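Local coordinates for protein transcriptional regulator (NtrC family) (Aquifex aeolicus, PDB 3DZD) that probably activates transcription by sigma54 RNA polymerase through an ATP-hydrolysing AAA+ domain under the control of a receiver domain, here in its inactive, ADP-bound state, at residues Val132-His135 and Ile141-Leu144; Val155-Glu160 and Glu166-Leu171; Gln295-Leu298 and Arg302-Gly305; Lys317-Glu322 and Glu349-Ile354. All coordinates share one frame; numbering follows the deposited sequence.

Contact 1: residues Val132-His135 and Ile141-Leu144. With ADP (adenosine-5'-diphosphate), chain C.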
loop_
_atom_site.group_PDB
_atom_site.type_symbol
_atom_site.label_atom_id
_atom_site.label_comp_id
_atom_site.label_asym_id
_atom_site.label_seq_id
_atom_site.Cartn_x
_atom_site.Cartn_y
_atom_site.Cartn_z
ATOM N N VAL A 132 -3.438 21.290 9.237
ATOM C CA VAL A 132 -2.995 22.458 9.981
ATOM C C VAL A 132 -4.033 23.576 9.992
ATOM O O VAL A 132 -4.624 23.896 8.958
ATOM C CB VAL A 132 -1.658 22.980 9.436
ATOM C CG1 VAL A 132 -1.266 24.273 10.137
ATOM C CG2 VAL A 132 -0.591 21.920 9.613
ATOM N N GLY A 133 -4.247 24.159 11.168
ATOM C CA GLY A 133 -5.186 25.250 11.323
ATOM C C GLY A 133 -5.718 25.383 12.738
ATOM O O GLY A 133 -6.092 24.387 13.374
ATOM N N GLU A 134 -5.772 26.620 13.219
ATOM C CA GLU A 134 -6.290 26.911 14.549
ATOM C C GLU A 134 -7.468 27.898 14.539
ATOM O O GLU A 134 -8.013 28.209 15.588
ATOM C CB GLU A 134 -5.171 27.417 15.474
ATOM C CG GLU A 134 -4.048 26.396 15.732
ATOM C CD GLU A 134 -4.537 25.120 16.405
ATOM O OE1 GLU A 134 -5.336 25.208 17.368
ATOM O OE2 GLU A 134 -4.115 24.022 15.972
ATOM N N HIS A 135 -7.865 28.394 13.369
ATOM C CA HIS A 135 -9.056 29.240 13.305
ATOM C C HIS A 135 -10.257 28.482 13.848
ATOM O O HIS A 135 -10.454 27.320 13.510
ATOM C CB HIS A 135 -9.369 29.697 11.878
ATOM C CG HIS A 135 -10.410 30.774 11.817
ATOM N ND1 HIS A 135 -11.759 30.517 11.921
ATOM C CD2 HIS A 135 -10.295 32.121 11.688
ATOM C CE1 HIS A 135 -12.435 31.650 11.841
ATOM N NE2 HIS A 135 -11.566 32.639 11.708
ATOM N N ILE A 141 -14.457 21.998 12.684
ATOM C CA ILE A 141 -14.376 20.856 11.763
ATOM C C ILE A 141 -13.585 19.703 12.405
ATOM O O ILE A 141 -14.002 18.544 12.360
ATOM C CB ILE A 141 -13.747 21.269 10.400
ATOM C CG1 ILE A 141 -14.708 22.168 9.614
ATOM C CG2 ILE A 141 -13.340 20.055 9.571
ATOM C CD1 ILE A 141 -14.077 22.926 8.475
ATOM N N LYS A 142 -12.456 20.030 13.028
ATOM C CA LYS A 142 -11.616 19.007 13.654
ATOM C C LYS A 142 -12.325 18.229 14.762
ATOM O O LYS A 142 -12.057 17.038 14.950
ATOM C CB LYS A 142 -10.318 19.615 14.183
ATOM C CG LYS A 142 -9.345 20.022 13.094
ATOM C CD LYS A 142 -8.054 20.568 13.679
ATOM C CE LYS A 142 -7.015 20.778 12.598
ATOM N NZ LYS A 142 -5.928 21.696 13.051
ATOM N N ARG A 143 -13.230 18.894 15.480
ATOM C CA ARG A 143 -14.037 18.236 16.509
ATOM C C ARG A 143 -15.177 17.425 15.900
ATOM O O ARG A 143 -15.643 16.447 16.486
ATOM C CB ARG A 143 -14.620 19.260 17.488
ATOM C CG ARG A 143 -13.622 19.793 18.501
ATOM C CD ARG A 143 -14.273 20.737 19.518
ATOM N NE ARG A 143 -14.350 22.115 19.037
ATOM C CZ ARG A 143 -15.463 22.678 18.576
ATOM N NH1 ARG A 143 -16.591 21.973 18.539
ATOM N NH2 ARG A 143 -15.448 23.938 18.156
ATOM N N LEU A 144 -15.626 17.840 14.723
ATOM C CA LEU A 144 -16.771 17.212 14.084
ATOM C C LEU A 144 -16.389 15.885 13.429
ATOM O O LEU A 144 -17.150 14.919 13.467
ATOM C CB LEU A 144 -17.360 18.166 13.046
ATOM C CG LEU A 144 -18.447 17.618 12.130
ATOM C CD1 LEU A 144 -19.748 17.370 12.916
ATOM C CD2 LEU A 144 -18.670 18.563 10.947
HETATM P PB ADP C . -8.787 19.999 -2.463
HETATM O O1B ADP C . -8.805 18.524 -2.115
HETATM O O2B ADP C . -9.002 20.301 -3.930
HETATM O O3B ADP C . -9.660 20.849 -1.591
HETATM P PA ADP C . -5.995 19.681 -1.737
HETATM O O1A ADP C . -6.019 19.349 -0.271
HETATM O O2A ADP C . -5.840 18.531 -2.711
HETATM O O3A ADP C . -7.308 20.563 -2.096
HETATM O "O5'" ADP C . -4.790 20.712 -2.008
HETATM C "C5'" ADP C . -4.071 21.290 -0.926
HETATM C "C4'" ADP C . -2.612 20.879 -0.925
HETATM O "O4'" ADP C . -2.066 21.389 0.285
HETATM C "C3'" ADP C . -2.480 19.377 -0.784
HETATM O "O3'" ADP C . -1.157 18.994 -1.172
HETATM C "C2'" ADP C . -2.588 19.099 0.691
HETATM O "O2'" ADP C . -1.626 18.083 0.986
HETATM C "C1'" ADP C . -2.131 20.397 1.322
HETATM N N9 ADP C . -3.075 20.869 2.357
HETATM C C8 ADP C . -4.320 21.329 2.129
HETATM N N7 ADP C . -4.922 21.714 3.270
HETATM C C5 ADP C . -4.046 21.501 4.267
HETATM C C6 ADP C . -4.057 21.684 5.734
HETATM N N6 ADP C . -5.151 22.191 6.363
HETATM N N1 ADP C . -2.945 21.342 6.411
HETATM C C2 ADP C . -1.863 20.847 5.782
HETATM N N3 ADP C . -1.783 20.645 4.455
HETATM C C4 ADP C . -2.828 20.950 3.661
HETATM O O HOH W 1 -5.323 21.553 15.859
#

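Contact 2: residues Val155-Glu160 and Glu166-Leu171. With ADP (adenosine-5'-diphosphate), chain C.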
loop_
_atom_site.group_PDB
_atom_site.type_symbol
_atom_site.label_atom_id
_atom_site.label_comp_id
_atom_site.label_asym_id
_atom_site.label_seq_id
_atom_site.Cartn_x
_atom_site.Cartn_y
_atom_site.Cartn_z
ATOM N N VAL A 155 -20.760 11.314 3.400
ATOM C CA VAL A 155 -20.434 12.677 3.774
ATOM C C VAL A 155 -20.136 13.482 2.526
ATOM O O VAL A 155 -19.392 13.036 1.665
ATOM C CB VAL A 155 -19.201 12.726 4.705
ATOM C CG1 VAL A 155 -18.878 14.152 5.092
ATOM C CG2 VAL A 155 -19.447 11.885 5.944
ATOM N N LEU A 156 -20.731 14.661 2.430
ATOM C CA LEU A 156 -20.448 15.584 1.348
ATOM C C LEU A 156 -19.611 16.733 1.897
ATOM O O LEU A 156 -20.023 17.417 2.826
ATOM C CB LEU A 156 -21.748 16.126 0.740
ATOM C CG LEU A 156 -21.562 17.214 -0.331
ATOM C CD1 LEU A 156 -20.969 16.621 -1.602
ATOM C CD2 LEU A 156 -22.872 17.941 -0.638
ATOM N N ILE A 157 -18.432 16.929 1.327
ATOM C CA ILE A 157 -17.552 18.011 1.729
ATOM C C ILE A 157 -17.603 19.138 0.698
ATOM O O ILE A 157 -17.173 18.954 -0.434
ATOM C CB ILE A 157 -16.097 17.519 1.863
ATOM C CG1 ILE A 157 -16.039 16.297 2.785
ATOM C CG2 ILE A 157 -15.201 18.627 2.364
ATOM C CD1 ILE A 157 -14.686 15.649 2.846
ATOM N N THR A 158 -18.133 20.291 1.091
ATOM C CA THR A 158 -18.191 21.458 0.210
ATOM C C THR A 158 -17.063 22.439 0.511
ATOM O O THR A 158 -16.672 22.645 1.658
ATOM C CB THR A 158 -19.552 22.206 0.305
ATOM O OG1 THR A 158 -20.620 21.296 0.022
ATOM C CG2 THR A 158 -19.608 23.369 -0.703
ATOM N N GLY A 159 -16.521 23.042 -0.529
ATOM C CA GLY A 159 -15.422 23.968 -0.344
ATOM C C GLY A 159 -14.841 24.344 -1.676
ATOM O O GLY A 159 -15.011 23.617 -2.652
ATOM N N GLU A 160 -14.149 25.476 -1.717
ATOM C CA GLU A 160 -13.471 25.911 -2.924
ATOM C C GLU A 160 -12.302 24.987 -3.239
ATOM O O GLU A 160 -11.922 24.140 -2.418
ATOM C CB GLU A 160 -12.977 27.340 -2.771
ATOM C CG GLU A 160 -14.078 28.374 -2.710
ATOM C CD GLU A 160 -13.543 29.799 -2.735
ATOM O OE1 GLU A 160 -12.303 29.970 -2.634
ATOM O OE2 GLU A 160 -14.365 30.744 -2.862
ATOM N N GLU A 166 -9.645 16.622 0.456
ATOM C CA GLU A 166 -9.135 15.257 0.504
ATOM C C GLU A 166 -8.526 14.909 1.865
ATOM O O GLU A 166 -8.687 13.791 2.366
ATOM C CB GLU A 166 -8.128 14.984 -0.620
ATOM C CG GLU A 166 -7.377 13.669 -0.427
ATOM C CD GLU A 166 -6.549 13.237 -1.635
ATOM O OE1 GLU A 166 -6.976 13.456 -2.795
ATOM O OE2 GLU A 166 -5.468 12.646 -1.409
ATOM N N ILE A 167 -7.823 15.858 2.465
ATOM C CA ILE A 167 -7.279 15.631 3.799
ATOM C C ILE A 167 -8.385 15.271 4.778
ATOM O O ILE A 167 -8.241 14.346 5.574
ATOM C CB ILE A 167 -6.558 16.851 4.355
ATOM C CG1 ILE A 167 -5.284 17.136 3.553
ATOM C CG2 ILE A 167 -6.235 16.631 5.811
ATOM C CD1 ILE A 167 -4.402 18.201 4.181
ATOM N N VAL A 168 -9.486 16.016 4.735
ATOM C CA VAL A 168 -10.575 15.764 5.656
ATOM C C VAL A 168 -11.125 14.355 5.427
ATOM O O VAL A 168 -11.412 13.625 6.382
ATOM C CB VAL A 168 -11.704 16.801 5.505
ATOM C CG1 VAL A 168 -12.859 16.460 6.439
ATOM C CG2 VAL A 168 -11.181 18.199 5.778
ATOM N N ALA A 169 -11.262 13.988 4.157
ATOM C CA ALA A 169 -11.744 12.668 3.763
ATOM C C ALA A 169 -10.861 11.526 4.301
ATOM O O ALA A 169 -11.375 10.530 4.815
ATOM C CB ALA A 169 -11.880 12.586 2.250
ATOM N N ARG A 170 -9.544 11.671 4.193
ATOM C CA ARG A 170 -8.619 10.680 4.752
ATOM C C ARG A 170 -8.705 10.617 6.264
ATOM O O ARG A 170 -8.642 9.538 6.860
ATOM C CB ARG A 170 -7.178 10.966 4.333
ATOM C CG ARG A 170 -6.890 10.599 2.889
ATOM C CD ARG A 170 -5.431 10.816 2.527
ATOM N NE ARG A 170 -5.238 10.604 1.092
ATOM C CZ ARG A 170 -5.128 9.403 0.524
ATOM N NH1 ARG A 170 -5.181 8.303 1.277
ATOM N NH2 ARG A 170 -4.961 9.299 -0.788
ATOM N N LEU A 171 -8.841 11.782 6.887
ATOM C CA LEU A 171 -9.009 11.837 8.327
ATOM C C LEU A 171 -10.227 11.029 8.708
ATOM O O LEU A 171 -10.161 10.185 9.600
ATOM C CB LEU A 171 -9.148 13.282 8.808
ATOM C CG LEU A 171 -7.837 14.078 8.747
ATOM C CD1 LEU A 171 -8.031 15.516 9.228
ATOM C CD2 LEU A 171 -6.736 13.381 9.555
HETATM P PB ADP C . -8.787 19.999 -2.463
HETATM O O1B ADP C . -8.805 18.524 -2.115
HETATM O O2B ADP C . -9.002 20.301 -3.930
HETATM O O3B ADP C . -9.660 20.849 -1.591
HETATM P PA ADP C . -5.995 19.681 -1.737
HETATM O O1A ADP C . -6.019 19.349 -0.271
HETATM O O2A ADP C . -5.840 18.531 -2.711
HETATM O O3A ADP C . -7.308 20.563 -2.096
HETATM O "O5'" ADP C . -4.790 20.712 -2.008
HETATM C "C5'" ADP C . -4.071 21.290 -0.926
HETATM C "C4'" ADP C . -2.612 20.879 -0.925
HETATM O "O4'" ADP C . -2.066 21.389 0.285
HETATM C "C3'" ADP C . -2.480 19.377 -0.784
HETATM O "O3'" ADP C . -1.157 18.994 -1.172
HETATM C "C2'" ADP C . -2.588 19.099 0.691
HETATM O "O2'" ADP C . -1.626 18.083 0.986
HETATM C "C1'" ADP C . -2.131 20.397 1.322
HETATM N N9 ADP C . -3.075 20.869 2.357
HETATM C C8 ADP C . -4.320 21.329 2.129
HETATM N N7 ADP C . -4.922 21.714 3.270
HETATM C C5 ADP C . -4.046 21.501 4.267
HETATM C C6 ADP C . -4.057 21.684 5.734
HETATM N N6 ADP C . -5.151 22.191 6.363
HETATM N N1 ADP C . -2.945 21.342 6.411
HETATM C C2 ADP C . -1.863 20.847 5.782
HETATM N N3 ADP C . -1.783 20.645 4.455
HETATM C C4 ADP C . -2.828 20.950 3.661
#

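Contact 3: residues Gln295-Leu298 and Arg302-Gly305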
loop_
_atom_site.group_PDB
_atom_site.type_symbol
_atom_site.label_atom_id
_atom_site.label_comp_id
_atom_site.label_asym_id
_atom_site.label_seq_id
_atom_site.Cartn_x
_atom_site.Cartn_y
_atom_site.Cartn_z
ATOM N N GLN A 295 -22.768 16.607 6.274
ATOM C CA GLN A 295 -22.046 17.571 5.461
ATOM C C GLN A 295 -20.973 18.265 6.269
ATOM O O GLN A 295 -21.060 18.349 7.490
ATOM C CB GLN A 295 -22.989 18.616 4.873
ATOM C CG GLN A 295 -24.048 18.050 3.961
ATOM C CD GLN A 295 -24.707 19.128 3.138
ATOM O OE1 GLN A 295 -25.927 19.296 3.175
ATOM N NE2 GLN A 295 -23.898 19.881 2.393
ATOM N N ILE A 296 -19.957 18.758 5.567
ATOM C CA ILE A 296 -18.926 19.569 6.171
ATOM C C ILE A 296 -18.601 20.648 5.166
ATOM O O ILE A 296 -18.465 20.368 3.971
ATOM C CB ILE A 296 -17.640 18.766 6.437
ATOM C CG1 ILE A 296 -17.906 17.612 7.396
ATOM C CG2 ILE A 296 -16.532 19.680 6.961
ATOM C CD1 ILE A 296 -16.778 16.603 7.468
ATOM N N TYR A 297 -18.478 21.876 5.654
ATOM C CA TYR A 297 -18.085 23.002 4.826
ATOM C C TYR A 297 -16.682 23.459 5.214
ATOM O O TYR A 297 -16.448 23.808 6.364
ATOM C CB TYR A 297 -19.073 24.160 5.005
ATOM C CG TYR A 297 -18.643 25.408 4.283
ATOM C CD1 TYR A 297 -18.768 25.507 2.908
ATOM C CD2 TYR A 297 -18.101 26.478 4.968
ATOM C CE1 TYR A 297 -18.370 26.636 2.238
ATOM C CE2 TYR A 297 -17.708 27.615 4.316
ATOM C CZ TYR A 297 -17.842 27.694 2.948
ATOM O OH TYR A 297 -17.438 28.825 2.275
ATOM N N LEU A 298 -15.753 23.435 4.265
ATOM C CA LEU A 298 -14.419 23.992 4.485
ATOM C C LEU A 298 -14.356 25.411 3.955
ATOM O O LEU A 298 -14.540 25.631 2.767
ATOM C CB LEU A 298 -13.344 23.167 3.763
ATOM C CG LEU A 298 -13.279 21.678 4.072
ATOM C CD1 LEU A 298 -12.035 21.040 3.443
ATOM C CD2 LEU A 298 -13.309 21.458 5.581
ATOM N N ARG A 302 -8.689 32.500 2.824
ATOM C CA ARG A 302 -8.810 33.902 3.228
ATOM C C ARG A 302 -9.834 34.135 4.345
ATOM O O ARG A 302 -9.955 35.252 4.853
ATOM C CB ARG A 302 -9.166 34.784 2.027
ATOM C CG ARG A 302 -10.552 34.529 1.498
ATOM C CD ARG A 302 -10.733 35.038 0.093
ATOM N NE ARG A 302 -12.054 34.719 -0.449
ATOM C CZ ARG A 302 -12.338 33.630 -1.160
ATOM N NH1 ARG A 302 -11.397 32.720 -1.420
ATOM N NH2 ARG A 302 -13.569 33.444 -1.615
ATOM N N GLU A 303 -10.584 33.100 4.715
ATOM C CA GLU A 303 -11.528 33.212 5.828
ATOM C C GLU A 303 -10.963 32.603 7.098
ATOM O O GLU A 303 -11.682 32.451 8.080
ATOM C CB GLU A 303 -12.869 32.539 5.505
ATOM C CG GLU A 303 -13.762 33.327 4.555
ATOM C CD GLU A 303 -15.141 32.687 4.377
ATOM O OE1 GLU A 303 -15.677 32.090 5.349
ATOM O OE2 GLU A 303 -15.695 32.792 3.258
ATOM N N ARG A 304 -9.676 32.261 7.083
ATOM C CA ARG A 304 -9.101 31.458 8.163
ATOM C C ARG A 304 -8.110 32.208 9.041
ATOM O O ARG A 304 -7.312 31.596 9.764
ATOM C CB ARG A 304 -8.450 30.202 7.606
ATOM C CG ARG A 304 -9.406 29.336 6.838
ATOM C CD ARG A 304 -8.836 27.958 6.686
ATOM N NE ARG A 304 -9.512 27.210 5.637
ATOM C CZ ARG A 304 -9.029 26.094 5.104
ATOM N NH1 ARG A 304 -7.865 25.620 5.543
ATOM N NH2 ARG A 304 -9.706 25.451 4.151
ATOM N N GLY A 305 -8.182 33.535 8.991
ATOM C CA GLY A 305 -7.368 34.356 9.853
ATOM C C GLY A 305 -5.898 34.114 9.598
ATOM O O GLY A 305 -5.417 34.253 8.463
HETATM O O HOH W 2 -17.710 31.091 3.185
#

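Contact 4: residues Lys317-Glu322 and Glu349-Ile354. With ADP (adenosine-5'-diphosphate), chain C.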
loop_
_atom_site.group_PDB
_atom_site.type_symbol
_atom_site.label_atom_id
_atom_site.label_comp_id
_atom_site.label_asym_id
_atom_site.label_seq_id
_atom_site.Cartn_x
_atom_site.Cartn_y
_atom_site.Cartn_z
ATOM N N LYS A 317 9.039 24.796 6.345
ATOM C CA LYS A 317 9.859 23.820 7.046
ATOM C C LYS A 317 9.953 22.531 6.258
ATOM O O LYS A 317 11.040 22.012 6.028
ATOM C CB LYS A 317 9.308 23.524 8.439
ATOM C CG LYS A 317 9.888 24.397 9.533
ATOM C CD LYS A 317 9.694 25.872 9.216
ATOM C CE LYS A 317 9.918 26.735 10.445
ATOM N NZ LYS A 317 11.280 26.522 11.013
ATOM N N LYS A 318 8.806 22.013 5.845
ATOM C CA LYS A 318 8.757 20.734 5.163
ATOM C C LYS A 318 9.617 20.710 3.900
ATOM O O LYS A 318 10.280 19.709 3.609
ATOM C CB LYS A 318 7.310 20.366 4.843
ATOM C CG LYS A 318 7.155 19.249 3.841
ATOM C CD LYS A 318 5.768 18.628 3.943
ATOM C CE LYS A 318 5.265 18.238 2.568
ATOM N NZ LYS A 318 5.354 19.416 1.652
ATOM N N PHE A 319 9.608 21.814 3.158
ATOM C CA PHE A 319 10.356 21.892 1.912
ATOM C C PHE A 319 11.834 22.190 2.150
ATOM O O PHE A 319 12.695 21.522 1.582
ATOM C CB PHE A 319 9.737 22.915 0.951
ATOM C CG PHE A 319 8.392 22.511 0.434
ATOM C CD1 PHE A 319 8.178 21.225 -0.041
ATOM C CD2 PHE A 319 7.329 23.410 0.433
ATOM C CE1 PHE A 319 6.931 20.840 -0.513
ATOM C CE2 PHE A 319 6.087 23.040 -0.040
ATOM C CZ PHE A 319 5.884 21.757 -0.507
ATOM N N ALA A 320 12.122 23.183 2.990
ATOM C CA ALA A 320 13.501 23.528 3.326
ATOM C C ALA A 320 14.270 22.310 3.841
ATOM O O ALA A 320 15.449 22.123 3.531
ATOM C CB ALA A 320 13.542 24.663 4.348
ATOM N N LYS A 321 13.593 21.482 4.624
ATOM C CA LYS A 321 14.188 20.257 5.124
ATOM C C LYS A 321 14.403 19.298 3.959
ATOM O O LYS A 321 15.467 18.688 3.819
ATOM C CB LYS A 321 13.273 19.617 6.174
ATOM C CG LYS A 321 13.991 18.800 7.245
ATOM C CD LYS A 321 14.662 19.693 8.283
ATOM C CE LYS A 321 15.346 18.882 9.388
ATOM N NZ LYS A 321 16.668 18.317 8.982
ATOM N N GLU A 322 13.389 19.188 3.109
ATOM C CA GLU A 322 13.378 18.180 2.055
ATOM C C GLU A 322 14.243 18.530 0.839
ATOM O O GLU A 322 14.742 17.641 0.158
ATOM C CB GLU A 322 11.943 17.889 1.627
ATOM C CG GLU A 322 11.824 16.950 0.453
ATOM C CD GLU A 322 10.398 16.861 -0.064
ATOM O OE1 GLU A 322 10.188 16.229 -1.127
ATOM O OE2 GLU A 322 9.489 17.431 0.594
ATOM N N GLU A 349 -2.624 26.991 -3.852
ATOM C CA GLU A 349 -1.848 28.157 -4.269
ATOM C C GLU A 349 -0.714 28.470 -3.277
ATOM O O GLU A 349 0.446 28.589 -3.674
ATOM C CB GLU A 349 -2.753 29.379 -4.459
ATOM C CG GLU A 349 -2.016 30.601 -5.027
ATOM C CD GLU A 349 -2.896 31.836 -5.180
ATOM O OE1 GLU A 349 -4.139 31.707 -5.278
ATOM O OE2 GLU A 349 -2.337 32.950 -5.199
ATOM N N LEU A 350 -1.052 28.589 -1.994
ATOM C CA LEU A 350 -0.050 28.861 -0.963
ATOM C C LEU A 350 1.097 27.849 -0.963
ATOM O O LEU A 350 2.260 28.232 -0.893
ATOM C CB LEU A 350 -0.680 28.896 0.428
ATOM C CG LEU A 350 0.284 29.148 1.595
ATOM C CD1 LEU A 350 0.835 30.564 1.594
ATOM C CD2 LEU A 350 -0.398 28.860 2.914
ATOM N N LYS A 351 0.769 26.563 -1.038
ATOM C CA LYS A 351 1.788 25.532 -0.955
ATOM C C LYS A 351 2.780 25.702 -2.097
ATOM O O LYS A 351 3.990 25.767 -1.889
ATOM C CB LYS A 351 1.173 24.127 -1.010
ATOM C CG LYS A 351 2.173 23.038 -0.676
ATOM C CD LYS A 351 1.640 21.626 -0.903
ATOM C CE LYS A 351 1.564 21.298 -2.384
ATOM N NZ LYS A 351 1.586 19.821 -2.597
ATOM N N ASN A 352 2.244 25.780 -3.304
ATOM C CA ASN A 352 3.065 25.930 -4.473
ATOM C C ASN A 352 3.890 27.208 -4.431
ATOM O O ASN A 352 5.023 27.231 -4.899
ATOM C CB ASN A 352 2.201 25.904 -5.723
ATOM C CG ASN A 352 2.953 26.378 -6.943
ATOM O OD1 ASN A 352 3.064 27.574 -7.188
ATOM N ND2 ASN A 352 3.477 25.437 -7.711
ATOM N N LEU A 353 3.327 28.268 -3.862
ATOM C CA LEU A 353 4.051 29.527 -3.748
ATOM C C LEU A 353 5.231 29.427 -2.772
ATOM O O LEU A 353 6.262 30.056 -2.974
ATOM C CB LEU A 353 3.109 30.672 -3.348
ATOM C CG LEU A 353 3.821 31.990 -3.046
ATOM C CD1 LEU A 353 3.177 33.158 -3.769
ATOM C CD2 LEU A 353 3.869 32.260 -1.553
ATOM N N ILE A 354 5.076 28.636 -1.718
ATOM C CA ILE A 354 6.120 28.504 -0.707
ATOM C C ILE A 354 7.181 27.546 -1.212
ATOM O O ILE A 354 8.358 27.685 -0.884
ATOM C CB ILE A 354 5.570 27.953 0.629
ATOM C CG1 ILE A 354 4.595 28.943 1.271
ATOM C CG2 ILE A 354 6.698 27.661 1.596
ATOM C CD1 ILE A 354 5.226 30.265 1.654
HETATM P PB ADP C . -8.787 19.999 -2.463
HETATM O O1B ADP C . -8.805 18.524 -2.115
HETATM O O2B ADP C . -9.002 20.301 -3.930
HETATM O O3B ADP C . -9.660 20.849 -1.591
HETATM P PA ADP C . -5.995 19.681 -1.737
HETATM O O1A ADP C . -6.019 19.349 -0.271
HETATM O O2A ADP C . -5.840 18.531 -2.711
HETATM O O3A ADP C . -7.308 20.563 -2.096
HETATM O "O5'" ADP C . -4.790 20.712 -2.008
HETATM C "C5'" ADP C . -4.071 21.290 -0.926
HETATM C "C4'" ADP C . -2.612 20.879 -0.925
HETATM O "O4'" ADP C . -2.066 21.389 0.285
HETATM C "C3'" ADP C . -2.480 19.377 -0.784
HETATM O "O3'" ADP C . -1.157 18.994 -1.172
HETATM C "C2'" ADP C . -2.588 19.099 0.691
HETATM O "O2'" ADP C . -1.626 18.083 0.986
HETATM C "C1'" ADP C . -2.131 20.397 1.322
HETATM N N9 ADP C . -3.075 20.869 2.357
HETATM C C8 ADP C . -4.320 21.329 2.129
HETATM N N7 ADP C . -4.922 21.714 3.270
HETATM C C5 ADP C . -4.046 21.501 4.267
HETATM C C6 ADP C . -4.057 21.684 5.734
HETATM N N6 ADP C . -5.151 22.191 6.363
HETATM N N1 ADP C . -2.945 21.342 6.411
HETATM C C2 ADP C . -1.863 20.847 5.782
HETATM N N3 ADP C . -1.783 20.645 4.455
HETATM C C4 ADP C . -2.828 20.950 3.661
#

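Contact 1: residues Val132-His135 and Ile141-Leu144
The CA atoms of Gly-133 and Lys-142, the nearest pair between the loop 132-135 and the helical residues 141-144, stand 9.3 Å apart, a gap that a long side chain has to span. Lys-142 spans it: CG lies beside its own backbone N (chi1 -72°), and from there the chain runs extended to NZ. The ammonium gives a hydrogen bond of 2.7 Å from NZ to Gly-133 O, arriving in the carbonyl plane on a lone pair with a C=O...N angle of 136°. Glu-134 crosses the lysine at about a right angle. Its OE2 stays 4.2 Å from Lys-142 NZ, beyond a salt bridge, and a water closes the gap by donating to Glu-134 OE2 and accepting from Lys-142 NZ. The lysine also makes a cation-pi contact with Phe-131. On the nucleotide side, Val-132 N donates to ADP N1 at 2.9 Å with a nearly straight N-H...N angle of 171°, while ADP N6 donates to Val-132 O at 3.1 Å. This pair of backbone bonds reads the Watson-Crick edge of adenine. One lysine thus ties the backbone just after the adenine-reading residue to helix 136-149, and the nearby carboxylate would be expected to favour its charged form.

Contact 2: residues Val155-Glu160 and Glu166-Leu171
Strand 155-158, the glycine-rich loop after it and helix 165-176 form the P-loop unit of the AAA+ ATPase core, and Ile-157 is where strand and helix pack on each other. The CA atoms of Ile-157 and Ala-169 are the closest pair, 8.1 Å apart. All the touching is done by one methyl: Ile-157 CD1 lies 4.1 Å from Val-168 CG1 and 4.2 Å from Ala-169 CB, and it also reaches the backbone, 4.0 Å from Ala-169 N. With CG1 beside the backbone N (chi1 -53°) and CD1 extended beyond it, the isoleucine brings this methyl against both helix residues. Behind it, strand 155-158 is hydrogen-bonded between strands 265-270 and 294-297. The first turn of the helix meets the nucleotide. Glu-166 N gives a weak hydrogen bond of 3.3 Å to ADP O1B, and Ile-167 CD1 comes close to the purine at ADP C4. Within the helix, Arg-170 NE forms a salt bridge to Glu-166 OE2 at 3.2 Å, with OE2 in the guanidinium plane and the donor 32° out of the carboxylate plane on its anti side. No hydrogen bond crosses between strand and helix, so van der Waals packing seats the helix on the sheet while its N-terminal end meets the beta-phosphate.

Contact 3: residues Gln295-Leu298 and Arg302-Gly305
The guanidinium of Arg-304 meets Leu-298 obliquely, with Leu-298 CB 4.3 Å from Arg-304 NH2, while the phenol of Tyr-297 and the carboxylate of Glu-303 approach through their oxygens. No direct hydrogen bond joins the two segments. Tyr-297 OH and Glu-303 OE2 remain 4.4 Å apart and share a water, which lies 2.5 Å from Tyr-297 OH and donates to Glu-303 OE2 at 2.6 Å. The nearest CA atoms, of Leu-298 and Glu-303, are 9.8 Å apart. Arg-304 has its polar partners nearby instead: NH2 is hydrogen-bonded to Pro-299 O and to Thr-163 O, and its side chain lies about 4 Å from the bound ADP, nearest atoms. Leu-298, for its part, packs on Ile-141, Lys-165 and Val-168. Strand 294-297, at the edge of the ATPase sheet, here leads into the lid. With one water bridge and one loose van der Waals touch of Leu-298 CB on the guanidinium, the direct coupling is light; Arg-304, through Thr-163 O, and Arg-302, through its salt bridge to Glu-160, link the start of the lid to the P-loop.

Contact 4: residues Lys317-Glu322 and Glu349-Ile354
Apolar packing carries the contact between residues 317-322 and 349-354, and it centres on the ring of Phe-319. Lys-351 CG meets the ring edge in its plane, 3.9 Å from Phe-319 CZ, so the lysine's aliphatic part serves as a hydrophobic partner. Ile-354 CG2 also comes to the edge, near the ring plane, 4.5 Å from Phe-319 CD2. The CA atoms of Phe-319 and Ile-354, 8.3 Å apart, are the nearest CA pair across the two segments. Among main-chain atoms, Lys-351 O lies 3.9 Å from Phe-319 CE2, oblique to the ring. Phe-319 and Lys-351 cross at about a right angle. The polar interaction is at the far end of the same lysine: its chain bends at chi3 (74°), and NZ gives a hydrogen bond of 3.2 Å to the ribose hydroxyl ADP O3'. Lys-318 NZ stands 5.7 Å from Lys-351 NZ, two like charges that are near but not touching. Between subunits, Asn-352 ND2 bonds Glu-355 OE1 of the second subunit, placing one side of helix 346-359 at the dimer contact. Helix-to-helix packing of this kind belongs to the helical lid of AAA+ ATPases, which here also contributes a lysine to the nucleotide pocket.

From the N terminus the contacts follow in series, none nesting in or crossing another. Contact 1 folds the adenine-binding loop back on the first turns of helix 136-149, the helix it leads into. Contact 2 closes the P-loop between strand 155-158 and helix 165-176, and contact 3 the passage from strand 294-297 into the lid. Contact 4 spans the longest gap, 26 residues, within the lid itself. Contacts 2 and 3 share a sheet, in which strands 155-158 and 294-297 are neighbours; contact 3 also touches contact 1, where Ile-141 packs on Leu-298. Contact 4 lies about 21 Å from contact 1, centre to centre, yet contacts 1, 2 and 4 all touch ADP, which joins core and lid.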